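Local coordinates for glyoxalase family protein (PDB 1SS4) that is of unknown function but has the glyoxalase (vicinal oxygen chelate) fold and may bind a metal ion, perhaps acting on methylmalonyl-CoA as an epimerase, at residues E20-D23 with N24-F28; S75-T79 with P80-A84; E104-D107 with E108-R112; R137-E140 with G141-I144. All blocks are in the same frame, centred on the assembly; numbering follows the deposited sequence.

Contact 1: residues E20-D23 with N24-F28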
ATOM      1  N   GLU A  20      -1.618  14.798  -5.497  1.00 27.57           N
ATOM      2  CA  GLU A  20      -1.603  16.207  -5.880  1.00 31.30           C
ATOM      3  C   GLU A  20      -3.028  16.771  -5.878  1.00 30.58           C
ATOM      4  O   GLU A  20      -3.278  17.862  -5.377  1.00 30.70           O
ATOM      5  CB  GLU A  20      -0.998  16.328  -7.282  1.00 32.81           C
ATOM      6  CG  GLU A  20      -0.624  17.725  -7.705  1.00 37.97           C
ATOM      7  CD  GLU A  20       0.033  17.755  -9.082  1.00 41.91           C
ATOM      8  OE1 GLU A  20       0.376  18.876  -9.528  1.00 45.04           O
ATOM      9  OE2 GLU A  20       0.211  16.673  -9.722  1.00 39.06           O
ATOM     10  N   SER A  21      -3.959  16.014  -6.447  1.00 32.23           N
ATOM     11  CA  SER A  21      -5.368  16.419  -6.527  1.00 31.37           C
ATOM     12  C   SER A  21      -6.272  15.364  -5.902  1.00 30.60           C
ATOM     13  O   SER A  21      -6.381  14.250  -6.417  1.00 28.53           O
ATOM     14  CB  SER A  21      -5.794  16.611  -7.987  1.00 32.11           C
ATOM     15  OG  SER A  21      -7.210  16.698  -8.096  1.00 30.72           O
ATOM     16  N   LEU A  22      -6.918  15.712  -4.790  1.00 30.05           N
ATOM     17  CA  LEU A  22      -7.819  14.772  -4.138  1.00 30.55           C
ATOM     18  C   LEU A  22      -9.020  14.507  -5.062  1.00 30.43           C
ATOM     19  O   LEU A  22      -9.457  13.358  -5.235  1.00 29.22           O
ATOM     20  CB  LEU A  22      -8.277  15.334  -2.785  1.00 28.41           C
ATOM     21  CG  LEU A  22      -8.683  14.300  -1.734  1.00 28.06           C
ATOM     22  CD1 LEU A  22      -7.528  13.311  -1.511  1.00 25.34           C
ATOM     23  CD2 LEU A  22      -9.046  15.001  -0.428  1.00 26.81           C
ATOM     24  N   ASP A  23      -9.553  15.561  -5.669  1.00 29.97           N
ATOM     25  CA  ASP A  23     -10.679  15.368  -6.583  1.00 31.22           C
ATOM     26  C   ASP A  23     -10.369  14.339  -7.676  1.00 30.79           C
ATOM     27  O   ASP A  23     -11.180  13.446  -7.936  1.00 30.64           O
ATOM     28  CB  ASP A  23     -11.073  16.683  -7.263  1.00 34.91           C
ATOM     29  CG  ASP A  23     -11.780  17.641  -6.331  1.00 36.38           C
ATOM     30  OD1 ASP A  23     -12.334  17.188  -5.310  1.00 38.45           O
ATOM     31  OD2 ASP A  23     -11.794  18.853  -6.630  1.00 39.54           O
ATOM     32  N   ASN A  24      -9.215  14.469  -8.329  1.00 29.29           N
ATOM     33  CA  ASN A  24      -8.868  13.538  -9.404  1.00 27.57           C
ATOM     34  C   ASN A  24      -8.618  12.112  -8.915  1.00 27.77           C
ATOM     35  O   ASN A  24      -9.000  11.139  -9.584  1.00 25.41           O
ATOM     36  CB  ASN A  24      -7.625  14.000 -10.174  1.00 29.30           C
ATOM     37  CG  ASN A  24      -7.868  15.245 -10.996  1.00 32.42           C
ATOM     38  OD1 ASN A  24      -9.003  15.558 -11.352  1.00 34.28           O
ATOM     39  ND2 ASN A  24      -6.792  15.957 -11.319  1.00 30.63           N
ATOM     40  N   ALA A  25      -7.954  11.983  -7.770  1.00 25.71           N
ATOM     41  CA  ALA A  25      -7.660  10.651  -7.222  1.00 23.76           C
ATOM     42  C   ALA A  25      -8.959   9.955  -6.808  1.00 25.31           C
ATOM     43  O   ALA A  25      -9.160   8.781  -7.101  1.00 26.24           O
ATOM     44  CB  ALA A  25      -6.702  10.768  -6.038  1.00 24.67           C
ATOM     45  N   ILE A  26      -9.847  10.684  -6.136  1.00 26.40           N
ATOM     46  CA  ILE A  26     -11.138  10.119  -5.745  1.00 28.72           C
ATOM     47  C   ILE A  26     -11.838   9.630  -7.019  1.00 28.14           C
ATOM     48  O   ILE A  26     -12.311   8.502  -7.088  1.00 27.40           O
ATOM     49  CB  ILE A  26     -12.053  11.178  -5.048  1.00 28.07           C
ATOM     50  CG1 ILE A  26     -11.459  11.574  -3.694  1.00 30.24           C
ATOM     51  CG2 ILE A  26     -13.463  10.614  -4.861  1.00 30.74           C
ATOM     52  CD1 ILE A  26     -12.258  12.629  -2.958  1.00 30.27           C
ATOM     53  N   SER A  27     -11.882  10.478  -8.038  1.00 29.03           N
ATOM     54  CA  SER A  27     -12.543  10.098  -9.285  1.00 30.18           C
ATOM     55  C   SER A  27     -11.980   8.802  -9.870  1.00 29.88           C
ATOM     56  O   SER A  27     -12.725   7.917 -10.293  1.00 30.82           O
ATOM     57  CB  SER A  27     -12.410  11.232 -10.307  1.00 32.97           C
ATOM     58  OG  SER A  27     -12.870  10.818 -11.582  1.00 35.88           O
ATOM     59  N   PHE A  28     -10.658   8.690  -9.887  1.00 28.09           N
ATOM     60  CA  PHE A  28      -9.998   7.506 -10.418  1.00 27.61           C
ATOM     61  C   PHE A  28     -10.339   6.222  -9.656  1.00 26.36           C
ATOM     62  O   PHE A  28     -10.688   5.212 -10.261  1.00 26.32           O
ATOM     63  CB  PHE A  28      -8.479   7.709 -10.417  1.00 26.91           C
ATOM     64  CG  PHE A  28      -7.717   6.511 -10.894  1.00 29.29           C
ATOM     65  CD1 PHE A  28      -7.759   6.138 -12.238  1.00 29.00           C
ATOM     66  CD2 PHE A  28      -6.981   5.741 -10.007  1.00 29.51           C
ATOM     67  CE1 PHE A  28      -7.074   5.007 -12.684  1.00 29.33           C
ATOM     68  CE2 PHE A  28      -6.293   4.603 -10.441  1.00 31.50           C
ATOM     69  CZ  PHE A  28      -6.341   4.239 -11.780  1.00 31.38           C
TER
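The amide of Asn24 carries Ser21 over one of its faces: Ser21 OG stands above Asn24 CG at 3.3 Å, and Ser21 CB lies 3.5 Å from Asn24 ND2. The hydroxyl meets this amide by packing, since its polar partner is the backbone, where Asn24 N donates to Ser21 OG over 3.0 Å and almost straight (165°). With chi1 at 167°, OG swings away from its own N toward its carbonyl side, the direction in which the first turn of helix 22-32 begins. Ser21 is thus the N-cap, a place suited to a short side chain with an acceptor near the backbone. The helix is the one that follows the first strand of a beta-alpha-beta-beta-beta module, the building unit of the glyoxalase fold. Glu140, from a distant loop, takes the N-H groups of Glu20 and Ser21 just ahead of it. On the side facing the sheet, Leu22 and Ile26 sit one turn apart, and their branches cross obliquely with Leu22 CG 4.1 Å from Ile26 CD1; both rest on Leu74 and Ala61. Asp23 faces elsewhere, its carboxylate in a salt bridge with Arg39. Along the backbone, Ile26 N binds Leu22 O at 2.8 Å.

Contact 2: residues S75-T79 with P80-A84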
ATOM      1  N   SER A  75      -4.555  11.328   0.644  1.00 24.44           N
ATOM      2  CA  SER A  75      -4.175  12.539   1.366  1.00 25.81           C
ATOM      3  C   SER A  75      -3.581  13.595   0.437  1.00 25.25           C
ATOM      4  O   SER A  75      -2.845  13.272  -0.499  1.00 24.22           O
ATOM      5  CB  SER A  75      -3.134  12.224   2.448  1.00 25.73           C
ATOM      6  OG  SER A  75      -3.722  11.520   3.524  1.00 34.07           O
ATOM      7  N   ARG A  76      -3.911  14.849   0.715  1.00 25.05           N
ATOM      8  CA  ARG A  76      -3.389  15.991  -0.032  1.00 28.67           C
ATOM      9  C   ARG A  76      -2.885  17.002   0.998  1.00 27.58           C
ATOM     10  O   ARG A  76      -3.646  17.451   1.863  1.00 27.29           O
ATOM     11  CB  ARG A  76      -4.485  16.641  -0.876  1.00 30.69           C
ATOM     12  CG  ARG A  76      -3.989  17.848  -1.655  1.00 39.57           C
ATOM     13  CD  ARG A  76      -5.101  18.428  -2.517  1.00 42.74           C
ATOM     14  NE  ARG A  76      -6.201  18.981  -1.724  1.00 45.59           N
ATOM     15  CZ  ARG A  76      -6.194  20.195  -1.179  1.00 47.79           C
ATOM     16  NH1 ARG A  76      -5.142  20.994  -1.336  1.00 47.91           N
ATOM     17  NH2 ARG A  76      -7.246  20.617  -0.488  1.00 47.63           N
ATOM     18  N   PHE A  77      -1.602  17.344   0.916  1.00 28.52           N
ATOM     19  CA  PHE A  77      -1.003  18.299   1.841  1.00 29.64           C
ATOM     20  C   PHE A  77      -1.267  19.748   1.419  1.00 30.46           C
ATOM     21  O   PHE A  77      -1.042  20.099   0.278  1.00 30.69           O
ATOM     22  CB  PHE A  77       0.514  18.084   1.909  1.00 26.62           C
ATOM     23  CG  PHE A  77       0.940  16.988   2.859  1.00 28.28           C
ATOM     24  CD1 PHE A  77       1.137  17.261   4.211  1.00 25.60           C
ATOM     25  CD2 PHE A  77       1.113  15.680   2.409  1.00 25.32           C
ATOM     26  CE1 PHE A  77       1.496  16.237   5.110  1.00 24.97           C
ATOM     27  CE2 PHE A  77       1.468  14.660   3.289  1.00 23.93           C
ATOM     28  CZ  PHE A  77       1.661  14.934   4.645  1.00 27.10           C
ATOM     29  N   LEU A  78      -1.769  20.574   2.335  1.00 32.77           N
ATOM     30  CA  LEU A  78      -1.957  21.998   2.040  1.00 33.00           C
ATOM     31  C   LEU A  78      -0.660  22.594   2.605  1.00 33.60           C
ATOM     32  O   LEU A  78       0.041  23.360   1.942  1.00 36.20           O
ATOM     33  CB  LEU A  78      -3.184  22.542   2.756  1.00 35.34           C
ATOM     34  CG  LEU A  78      -4.545  22.157   2.161  1.00 38.36           C
ATOM     35  CD1 LEU A  78      -4.816  20.664   2.328  1.00 38.16           C
ATOM     36  CD2 LEU A  78      -5.628  22.962   2.852  1.00 41.94           C
ATOM     37  N   THR A  79      -0.333  22.205   3.829  1.00 30.90           N
ATOM     38  CA  THR A  79       0.913  22.618   4.474  1.00 31.86           C
ATOM     39  C   THR A  79       1.382  21.468   5.374  1.00 30.86           C
ATOM     40  O   THR A  79       0.559  20.767   5.983  1.00 30.27           O
ATOM     41  CB  THR A  79       0.740  23.884   5.353  1.00 32.35           C
ATOM     42  OG1 THR A  79      -0.288  23.649   6.317  1.00 35.10           O
ATOM     43  CG2 THR A  79       0.379  25.098   4.500  1.00 36.93           C
ATOM     44  N   PRO A  80       2.701  21.218   5.419  1.00 28.62           N
ATOM     45  CA  PRO A  80       3.733  21.945   4.673  1.00 28.37           C
ATOM     46  C   PRO A  80       3.625  21.416   3.252  1.00 27.90           C
ATOM     47  O   PRO A  80       2.993  20.396   3.039  1.00 27.02           O
ATOM     48  CB  PRO A  80       5.019  21.472   5.329  1.00 27.95           C
ATOM     49  CG  PRO A  80       4.692  20.017   5.631  1.00 28.64           C
ATOM     50  CD  PRO A  80       3.303  20.142   6.229  1.00 28.99           C
ATOM     51  N   PRO A  81       4.238  22.082   2.261  1.00 29.11           N
ATOM     52  CA  PRO A  81       4.072  21.481   0.932  1.00 26.37           C
ATOM     53  C   PRO A  81       4.833  20.158   0.788  1.00 25.34           C
ATOM     54  O   PRO A  81       5.724  19.840   1.587  1.00 24.59           O
ATOM     55  CB  PRO A  81       4.625  22.558   0.004  1.00 30.25           C
ATOM     56  CG  PRO A  81       5.746  23.114   0.799  1.00 28.92           C
ATOM     57  CD  PRO A  81       5.101  23.277   2.190  1.00 29.35           C
ATOM     58  N   THR A  82       4.492  19.371  -0.225  1.00 23.42           N
ATOM     59  CA  THR A  82       5.231  18.132  -0.415  1.00 22.52           C
ATOM     60  C   THR A  82       6.626  18.553  -0.929  1.00 22.31           C
ATOM     61  O   THR A  82       6.794  19.631  -1.506  1.00 23.28           O
ATOM     62  CB  THR A  82       4.489  17.181  -1.401  1.00 24.28           C
ATOM     63  OG1 THR A  82       4.054  17.915  -2.540  1.00 21.82           O
ATOM     64  CG2 THR A  82       3.239  16.573  -0.729  1.00 23.88           C
ATOM     65  N   ILE A  83       7.618  17.698  -0.714  1.00 20.52           N
ATOM     66  CA  ILE A  83       8.992  17.981  -1.090  1.00 21.25           C
ATOM     67  C   ILE A  83       9.682  16.815  -1.806  1.00 20.48           C
ATOM     68  O   ILE A  83      10.880  16.858  -2.047  1.00 20.71           O
ATOM     69  CB  ILE A  83       9.778  18.301   0.173  1.00 22.51           C
ATOM     70  CG1 ILE A  83       9.727  17.088   1.102  1.00 24.99           C
ATOM     71  CG2 ILE A  83       9.154  19.501   0.848  1.00 20.72           C
ATOM     72  CD1 ILE A  83      10.579  17.206   2.361  1.00 22.44           C
ATOM     73  N   ALA A  84       8.941  15.756  -2.115  1.00 19.86           N
ATOM     74  CA  ALA A  84       9.508  14.618  -2.835  1.00 19.40           C
ATOM     75  C   ALA A  84       8.366  13.983  -3.601  1.00 20.20           C
ATOM     76  O   ALA A  84       7.211  14.271  -3.311  1.00 21.44           O
ATOM     77  CB  ALA A  84      10.130  13.597  -1.867  1.00 20.41           C
TER
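Phe77, the first residue along 75-79 to meet the following loop, comes from the strand with its CB toward that loop. A chi1 of -83° sets the ring beside its own backbone N, where Phe77 CD1 reaches Pro80 CD at 4.1 Å while CD2, on the other flank, lies 3.9 Å from Thr82 CG2. The ring therefore fills the bend between two residues of the loop, a job for a large flat apolar group, and Thr79 O sits at its edge, in plane. Phe77 CB is also 3.6 Å from Pro80 O, a buried carbonyl for which the model offers no hydrogen-bond partner. Leu78 turns its side chain away from the loop; it and Thr79 both face Cys57, a classic beta bulge that bends the strand at its end. Thr79, beta-branched and extended, then enters a cis peptide with Pro80, so the two CA atoms are just 2.9 Å apart and the chain reverses abruptly. From Pro80 to Thr82 the backbone runs in polyproline II conformation, natural for two consecutive prolines, and it meets the second subunit: Pro81 O accepts from Asn92 ND2 of that chain, whose Val91 packs on Phe77. Bulge, cis-proline and polyproline run together make a kinked exit from the last strand of the first beta-alpha-beta-beta-beta module of a glyoxalase-type fold.

Contact 3: residues E104-D107 with E108-R112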
ATOM      1  N   GLU A 104     -13.957  -7.781 -12.390  1.00 38.53           N
ATOM      2  CA  GLU A 104     -14.752  -8.726 -13.152  1.00 40.96           C
ATOM      3  C   GLU A 104     -14.250  -8.897 -14.584  1.00 41.27           C
ATOM      4  O   GLU A 104     -14.014 -10.018 -15.041  1.00 42.10           O
ATOM      5  CB  GLU A 104     -16.205  -8.278 -13.162  1.00 44.30           C
ATOM      6  CG  GLU A 104     -17.164  -9.392 -13.485  1.00 50.29           C
ATOM      7  CD  GLU A 104     -18.595  -8.945 -13.366  1.00 53.86           C
ATOM      8  OE1 GLU A 104     -19.041  -8.154 -14.231  1.00 56.56           O
ATOM      9  OE2 GLU A 104     -19.267  -9.375 -12.400  1.00 56.06           O
ATOM     10  N   ASP A 105     -14.097  -7.787 -15.295  1.00 40.49           N
ATOM     11  CA  ASP A 105     -13.614  -7.830 -16.667  1.00 41.16           C
ATOM     12  C   ASP A 105     -12.478  -6.844 -16.851  1.00 38.49           C
ATOM     13  O   ASP A 105     -12.696  -5.634 -16.909  1.00 38.36           O
ATOM     14  CB  ASP A 105     -14.723  -7.485 -17.654  1.00 45.10           C
ATOM     15  CG  ASP A 105     -14.200  -7.366 -19.073  1.00 48.23           C
ATOM     16  OD1 ASP A 105     -13.787  -8.393 -19.651  1.00 53.19           O
ATOM     17  OD2 ASP A 105     -14.175  -6.243 -19.602  1.00 50.93           O
ATOM     18  N   ILE A 106     -11.268  -7.372 -16.967  1.00 37.88           N
ATOM     19  CA  ILE A 106     -10.092  -6.533 -17.098  1.00 37.41           C
ATOM     20  C   ILE A 106     -10.045  -5.737 -18.401  1.00 37.04           C
ATOM     21  O   ILE A 106      -9.570  -4.599 -18.423  1.00 34.31           O
ATOM     22  CB  ILE A 106      -8.811  -7.390 -16.914  1.00 35.96           C
ATOM     23  CG1 ILE A 106      -7.578  -6.491 -16.832  1.00 35.34           C
ATOM     24  CG2 ILE A 106      -8.696  -8.415 -18.038  1.00 38.46           C
ATOM     25  CD1 ILE A 106      -6.314  -7.267 -16.530  1.00 30.62           C
ATOM     26  N   ASP A 107     -10.549  -6.304 -19.493  1.00 37.13           N
ATOM     27  CA  ASP A 107     -10.530  -5.557 -20.746  1.00 39.09           C
ATOM     28  C   ASP A 107     -11.394  -4.294 -20.669  1.00 38.52           C
ATOM     29  O   ASP A 107     -10.967  -3.220 -21.089  1.00 39.33           O
ATOM     30  CB  ASP A 107     -10.976  -6.441 -21.920  1.00 41.31           C
ATOM     31  CG  ASP A 107      -9.940  -7.498 -22.288  1.00 42.87           C
ATOM     32  OD1 ASP A 107      -8.722  -7.212 -22.246  1.00 43.18           O
ATOM     33  OD2 ASP A 107     -10.347  -8.622 -22.649  1.00 46.15           O
ATOM     34  N   GLU A 108     -12.599  -4.408 -20.123  1.00 39.22           N
ATOM     35  CA  GLU A 108     -13.467  -3.244 -19.999  1.00 40.76           C
ATOM     36  C   GLU A 108     -12.785  -2.215 -19.090  1.00 40.61           C
ATOM     37  O   GLU A 108     -12.764  -1.018 -19.389  1.00 40.88           O
ATOM     38  CB  GLU A 108     -14.819  -3.654 -19.408  1.00 42.23           C
ATOM     39  CG  GLU A 108     -15.930  -2.616 -19.503  1.00 46.90           C
ATOM     40  CD  GLU A 108     -15.718  -1.413 -18.599  1.00 51.16           C
ATOM     41  OE1 GLU A 108     -15.432  -1.610 -17.396  1.00 52.31           O
ATOM     42  OE2 GLU A 108     -15.852  -0.266 -19.088  1.00 53.42           O
HETATM   43  N   MSE A 109     -12.210  -2.686 -17.987  1.00 40.68           N
HETATM   44  CA  MSE A 109     -11.542  -1.789 -17.043  1.00 39.43           C
HETATM   45  C   MSE A 109     -10.340  -1.096 -17.679  1.00 38.98           C
HETATM   46  O   MSE A 109     -10.128   0.103 -17.478  1.00 39.30           O
HETATM   47  CB  MSE A 109     -11.097  -2.558 -15.795  1.00 39.55           C
HETATM   48  CG  MSE A 109     -10.529  -1.663 -14.695  1.00 39.91           C
HETATM   49 SE   MSE A 109     -11.780  -0.317 -14.067  0.92 42.26          SE
HETATM   50  CE  MSE A 109     -12.788  -1.428 -12.854  1.00 41.04           C
ATOM     51  N   VAL A 110      -9.548  -1.845 -18.442  1.00 38.23           N
ATOM     52  CA  VAL A 110      -8.384  -1.254 -19.096  1.00 39.55           C
ATOM     53  C   VAL A 110      -8.858  -0.260 -20.151  1.00 40.84           C
ATOM     54  O   VAL A 110      -8.339   0.852 -20.253  1.00 40.00           O
ATOM     55  CB  VAL A 110      -7.487  -2.330 -19.779  1.00 40.19           C
ATOM     56  CG1 VAL A 110      -6.417  -1.652 -20.626  1.00 40.37           C
ATOM     57  CG2 VAL A 110      -6.824  -3.204 -18.724  1.00 39.33           C
ATOM     58  N   SER A 111      -9.860  -0.655 -20.928  1.00 41.76           N
ATOM     59  CA  SER A 111     -10.372   0.232 -21.951  1.00 42.29           C
ATOM     60  C   SER A 111     -10.851   1.531 -21.311  1.00 41.87           C
ATOM     61  O   SER A 111     -10.418   2.612 -21.698  1.00 41.73           O
ATOM     62  CB  SER A 111     -11.519  -0.437 -22.714  1.00 44.55           C
ATOM     63  OG  SER A 111     -12.025   0.426 -23.724  1.00 47.75           O
ATOM     64  N   ARG A 112     -11.728   1.421 -20.316  1.00 41.71           N
ATOM     65  CA  ARG A 112     -12.272   2.590 -19.633  1.00 42.51           C
ATOM     66  C   ARG A 112     -11.229   3.499 -18.984  1.00 42.09           C
ATOM     67  O   ARG A 112     -11.243   4.710 -19.194  1.00 41.04           O
ATOM     68  CB  ARG A 112     -13.268   2.155 -18.564  1.00 45.20           C
ATOM     69  CG  ARG A 112     -14.010   3.309 -17.920  1.00 48.21           C
ATOM     70  CD  ARG A 112     -14.501   2.925 -16.554  1.00 50.41           C
ATOM     71  NE  ARG A 112     -15.115   1.603 -16.549  1.00 50.86           N
ATOM     72  CZ  ARG A 112     -15.443   0.956 -15.440  1.00 52.08           C
ATOM     73  NH1 ARG A 112     -15.213   1.515 -14.259  1.00 52.51           N
ATOM     74  NH2 ARG A 112     -15.993  -0.246 -15.501  1.00 51.45           N
TER
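Asp105 and Glu108 meet at the start of helix 106-115, where Asp105 is the N-cap and its carboxylate accepts from Glu108 N. The helix belongs to the second beta-alpha-beta-beta-beta module of the glyoxalase fold. In the model OD2 of Asp105 lies too close to Glu108, so the exact length of this capping bond is doubtful, although an aspartate acceptor is well suited to the N-H groups that open a helix. Glu108 can be followed outward. From its CB, CG points away from its own N (chi1 -167°). A bend at chi2 then carries CD to the edge of the Arg112 guanidinium, one turn further on. There Glu108 OE2, through its syn lone pair, takes Arg112 NE at 3.2 Å in the guanidinium plane. Glu108 OE1 forms the salt bridge with Arg112 NH2, modelled very short, and also accepts from Asn7 ND2 of the second subunit. The NE bond, nearly straight at 166°, probably limits the turning of both flat groups; the length of the second prong is doubtful. Asp107 faces another way, to Arg132. On the buried side, Ile106 and Val110 lie side by side and point the same way, CG1 of Ile106 3.9 Å from CG2 of Val110, and both pack on Cys134; branched apolar chains fit this sheet-facing flank. In the helix backbone Val110 N binds Ile106 O at 2.8 Å. Met109, a selenomethionine, packs on Leu146 and brings its SE 3.9 Å above one face of the Arg112 guanidinium, offset toward the rim.

Contact 4: residues R137-E140 with G141-I144. With FMT (formic acid), chain F.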
ATOM      1  N   ARG A 137      -0.676   2.766 -15.132  1.00 31.48           N
ATOM      2  CA  ARG A 137      -0.273   4.006 -14.491  1.00 30.15           C
ATOM      3  C   ARG A 137      -1.596   4.778 -14.487  1.00 30.51           C
ATOM      4  O   ARG A 137      -2.103   5.182 -15.551  1.00 28.72           O
ATOM      5  CB  ARG A 137       0.768   4.755 -15.331  1.00 30.99           C
ATOM      6  CG  ARG A 137       2.140   4.101 -15.371  1.00 33.84           C
ATOM      7  CD  ARG A 137       3.095   4.797 -14.435  1.00 36.28           C
ATOM      8  NE  ARG A 137       4.354   4.076 -14.249  1.00 32.91           N
ATOM      9  CZ  ARG A 137       5.002   4.034 -13.091  1.00 31.84           C
ATOM     10  NH1 ARG A 137       4.487   4.671 -12.051  1.00 27.84           N
ATOM     11  NH2 ARG A 137       6.155   3.370 -12.972  1.00 24.59           N
ATOM     12  N   GLY A 138      -2.173   4.956 -13.302  1.00 26.42           N
ATOM     13  CA  GLY A 138      -3.443   5.644 -13.210  1.00 25.53           C
ATOM     14  C   GLY A 138      -3.333   7.120 -12.907  1.00 26.27           C
ATOM     15  O   GLY A 138      -2.465   7.811 -13.444  1.00 27.59           O
ATOM     16  N   VAL A 139      -4.217   7.606 -12.039  1.00 26.23           N
ATOM     17  CA  VAL A 139      -4.208   9.011 -11.663  1.00 25.02           C
ATOM     18  C   VAL A 139      -2.805   9.456 -11.235  1.00 23.97           C
ATOM     19  O   VAL A 139      -2.146   8.802 -10.423  1.00 23.80           O
ATOM     20  CB  VAL A 139      -5.242   9.307 -10.546  1.00 25.62           C
ATOM     21  CG1 VAL A 139      -4.896   8.532  -9.280  1.00 25.52           C
ATOM     22  CG2 VAL A 139      -5.306  10.817 -10.288  1.00 25.89           C
ATOM     23  N   GLU A 140      -2.342  10.548 -11.841  1.00 24.04           N
ATOM     24  CA  GLU A 140      -1.029  11.095 -11.547  1.00 25.02           C
ATOM     25  C   GLU A 140       0.111  10.078 -11.682  1.00 26.02           C
ATOM     26  O   GLU A 140       1.108  10.142 -10.947  1.00 28.37           O
ATOM     27  CB  GLU A 140      -1.061  11.701 -10.150  1.00 24.58           C
ATOM     28  CG  GLU A 140      -1.930  12.958 -10.072  1.00 26.92           C
ATOM     29  CD  GLU A 140      -2.247  13.405  -8.651  1.00 27.60           C
ATOM     30  OE1 GLU A 140      -1.427  13.159  -7.747  1.00 24.60           O
ATOM     31  OE2 GLU A 140      -3.318  14.022  -8.440  1.00 26.41           O
ATOM     32  N   GLY A 141      -0.038   9.156 -12.626  1.00 24.00           N
ATOM     33  CA  GLY A 141       0.971   8.134 -12.877  1.00 27.17           C
ATOM     34  C   GLY A 141       1.132   7.036 -11.831  1.00 27.52           C
ATOM     35  O   GLY A 141       2.016   6.183 -11.959  1.00 27.88           O
ATOM     36  N   ILE A 142       0.280   7.039 -10.808  1.00 27.55           N
ATOM     37  CA  ILE A 142       0.367   6.047  -9.738  1.00 25.53           C
ATOM     38  C   ILE A 142       0.164   4.613 -10.239  1.00 25.09           C
ATOM     39  O   ILE A 142      -0.814   4.298 -10.920  1.00 20.66           O
ATOM     40  CB  ILE A 142      -0.638   6.408  -8.615  1.00 25.05           C
ATOM     41  CG1 ILE A 142      -0.184   7.730  -7.973  1.00 28.23           C
ATOM     42  CG2 ILE A 142      -0.714   5.290  -7.548  1.00 22.88           C
ATOM     43  CD1 ILE A 142      -1.211   8.392  -7.081  1.00 27.55           C
ATOM     44  N   LEU A 143       1.102   3.745  -9.884  1.00 24.06           N
ATOM     45  CA  LEU A 143       1.068   2.349 -10.306  1.00 24.33           C
ATOM     46  C   LEU A 143       0.011   1.499  -9.599  1.00 24.19           C
ATOM     47  O   LEU A 143      -0.026   1.419  -8.364  1.00 22.78           O
ATOM     48  CB  LEU A 143       2.444   1.715 -10.102  1.00 22.26           C
ATOM     49  CG  LEU A 143       2.666   0.343 -10.746  1.00 24.23           C
ATOM     50  CD1 LEU A 143       2.645   0.503 -12.262  1.00 22.37           C
ATOM     51  CD2 LEU A 143       4.024  -0.229 -10.285  1.00 19.89           C
ATOM     52  N   ILE A 144      -0.832   0.856 -10.411  1.00 22.18           N
ATOM     53  CA  ILE A 144      -1.897  -0.027  -9.942  1.00 25.29           C
ATOM     54  C   ILE A 144      -1.806  -1.332 -10.721  1.00 23.89           C
ATOM     55  O   ILE A 144      -1.364  -1.350 -11.853  1.00 25.32           O
ATOM     56  CB  ILE A 144      -3.279   0.569 -10.237  1.00 28.26           C
ATOM     57  CG1 ILE A 144      -3.397   1.957  -9.616  1.00 32.38           C
ATOM     58  CG2 ILE A 144      -4.341  -0.335  -9.712  1.00 33.94           C
ATOM     59  CD1 ILE A 144      -3.321   1.948  -8.113  1.00 31.75           C
TER
HETATM   60  C   FMT F 403       6.646   2.637 -16.539  0.95 41.61           C
HETATM   61  O1  FMT F 403       5.569   3.315 -16.625  0.95 40.03           O
HETATM   62  O2  FMT F 403       6.577   1.735 -15.640  0.95 41.11           O
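A beta hairpin closes here: Arg137 and Leu143 form an antiparallel, non-hydrogen-bonded pair at the ends of strands 131-137 and 143-149, and the chain between them folds into two overlapping turns. In the first, a type II turn with Val139 and Glu140 at its corners, Gly141 N donates to Gly138 O (2.9 Å) from above the carbonyl plane. In the second, close to type I', Ile142 N reaches Val139 O at 3.0 Å. Its corners are Glu140 and Gly141, both with positive phi, easy for glycine and less favourable, though allowed, for glutamate. Gly138 N also binds Ile142 O at 2.8 Å. Arg137 bends at chi2 (-101°) to bring its guanidinium back over the loop: Arg137 NH1 donates almost straight (169°) to Gly141 O at 2.9 Å, in the guanidinium plane, while Leu143 CB lies over one face, 4.1 Å from NH1. Arg137 NE and NH2 hold formic acid, presumably as formate and probably from the crystallisation liquor, NE to O1 at 2.8 Å and NH2 to O2 at 3.2 Å. NH2 also donates to Ala89 O, so protein carbonyls hold the group even without the ligand. Glu140 leads off to Arg87 and the start of helix 22-32. Ile142 touches Tyr96 of the second subunit. A type I' turn with glycine at its second corner is characteristic of tight beta hairpins; here it links the last two strands of the second beta-alpha-beta-beta-beta module.

How the contacts relate
Contacts 1 and 3 are equivalent helix starts in the two modules, each with a side-chain N-cap and an apolar pair turned to its own sheet; the first uses a neutral hydroxyl, the second a carboxylate beside an acid-arginine pairing. Contact 4, nearest the chain centre, joins the halves: Glu140 caps the approach to contact 1, and Phe28 packs on Gly138 and Val139. These three are partly buried, whereas contact 2 is a surface loop without hydrogen bonds between its segments, shaped by prolines and an aromatic ring; Arg76 packs against Glu20 of contact 1. Contacts 2 and 3 lie on opposite sides of the chain centre, their centres about 33 Å apart, yet both, like contact 4, touch the second subunit.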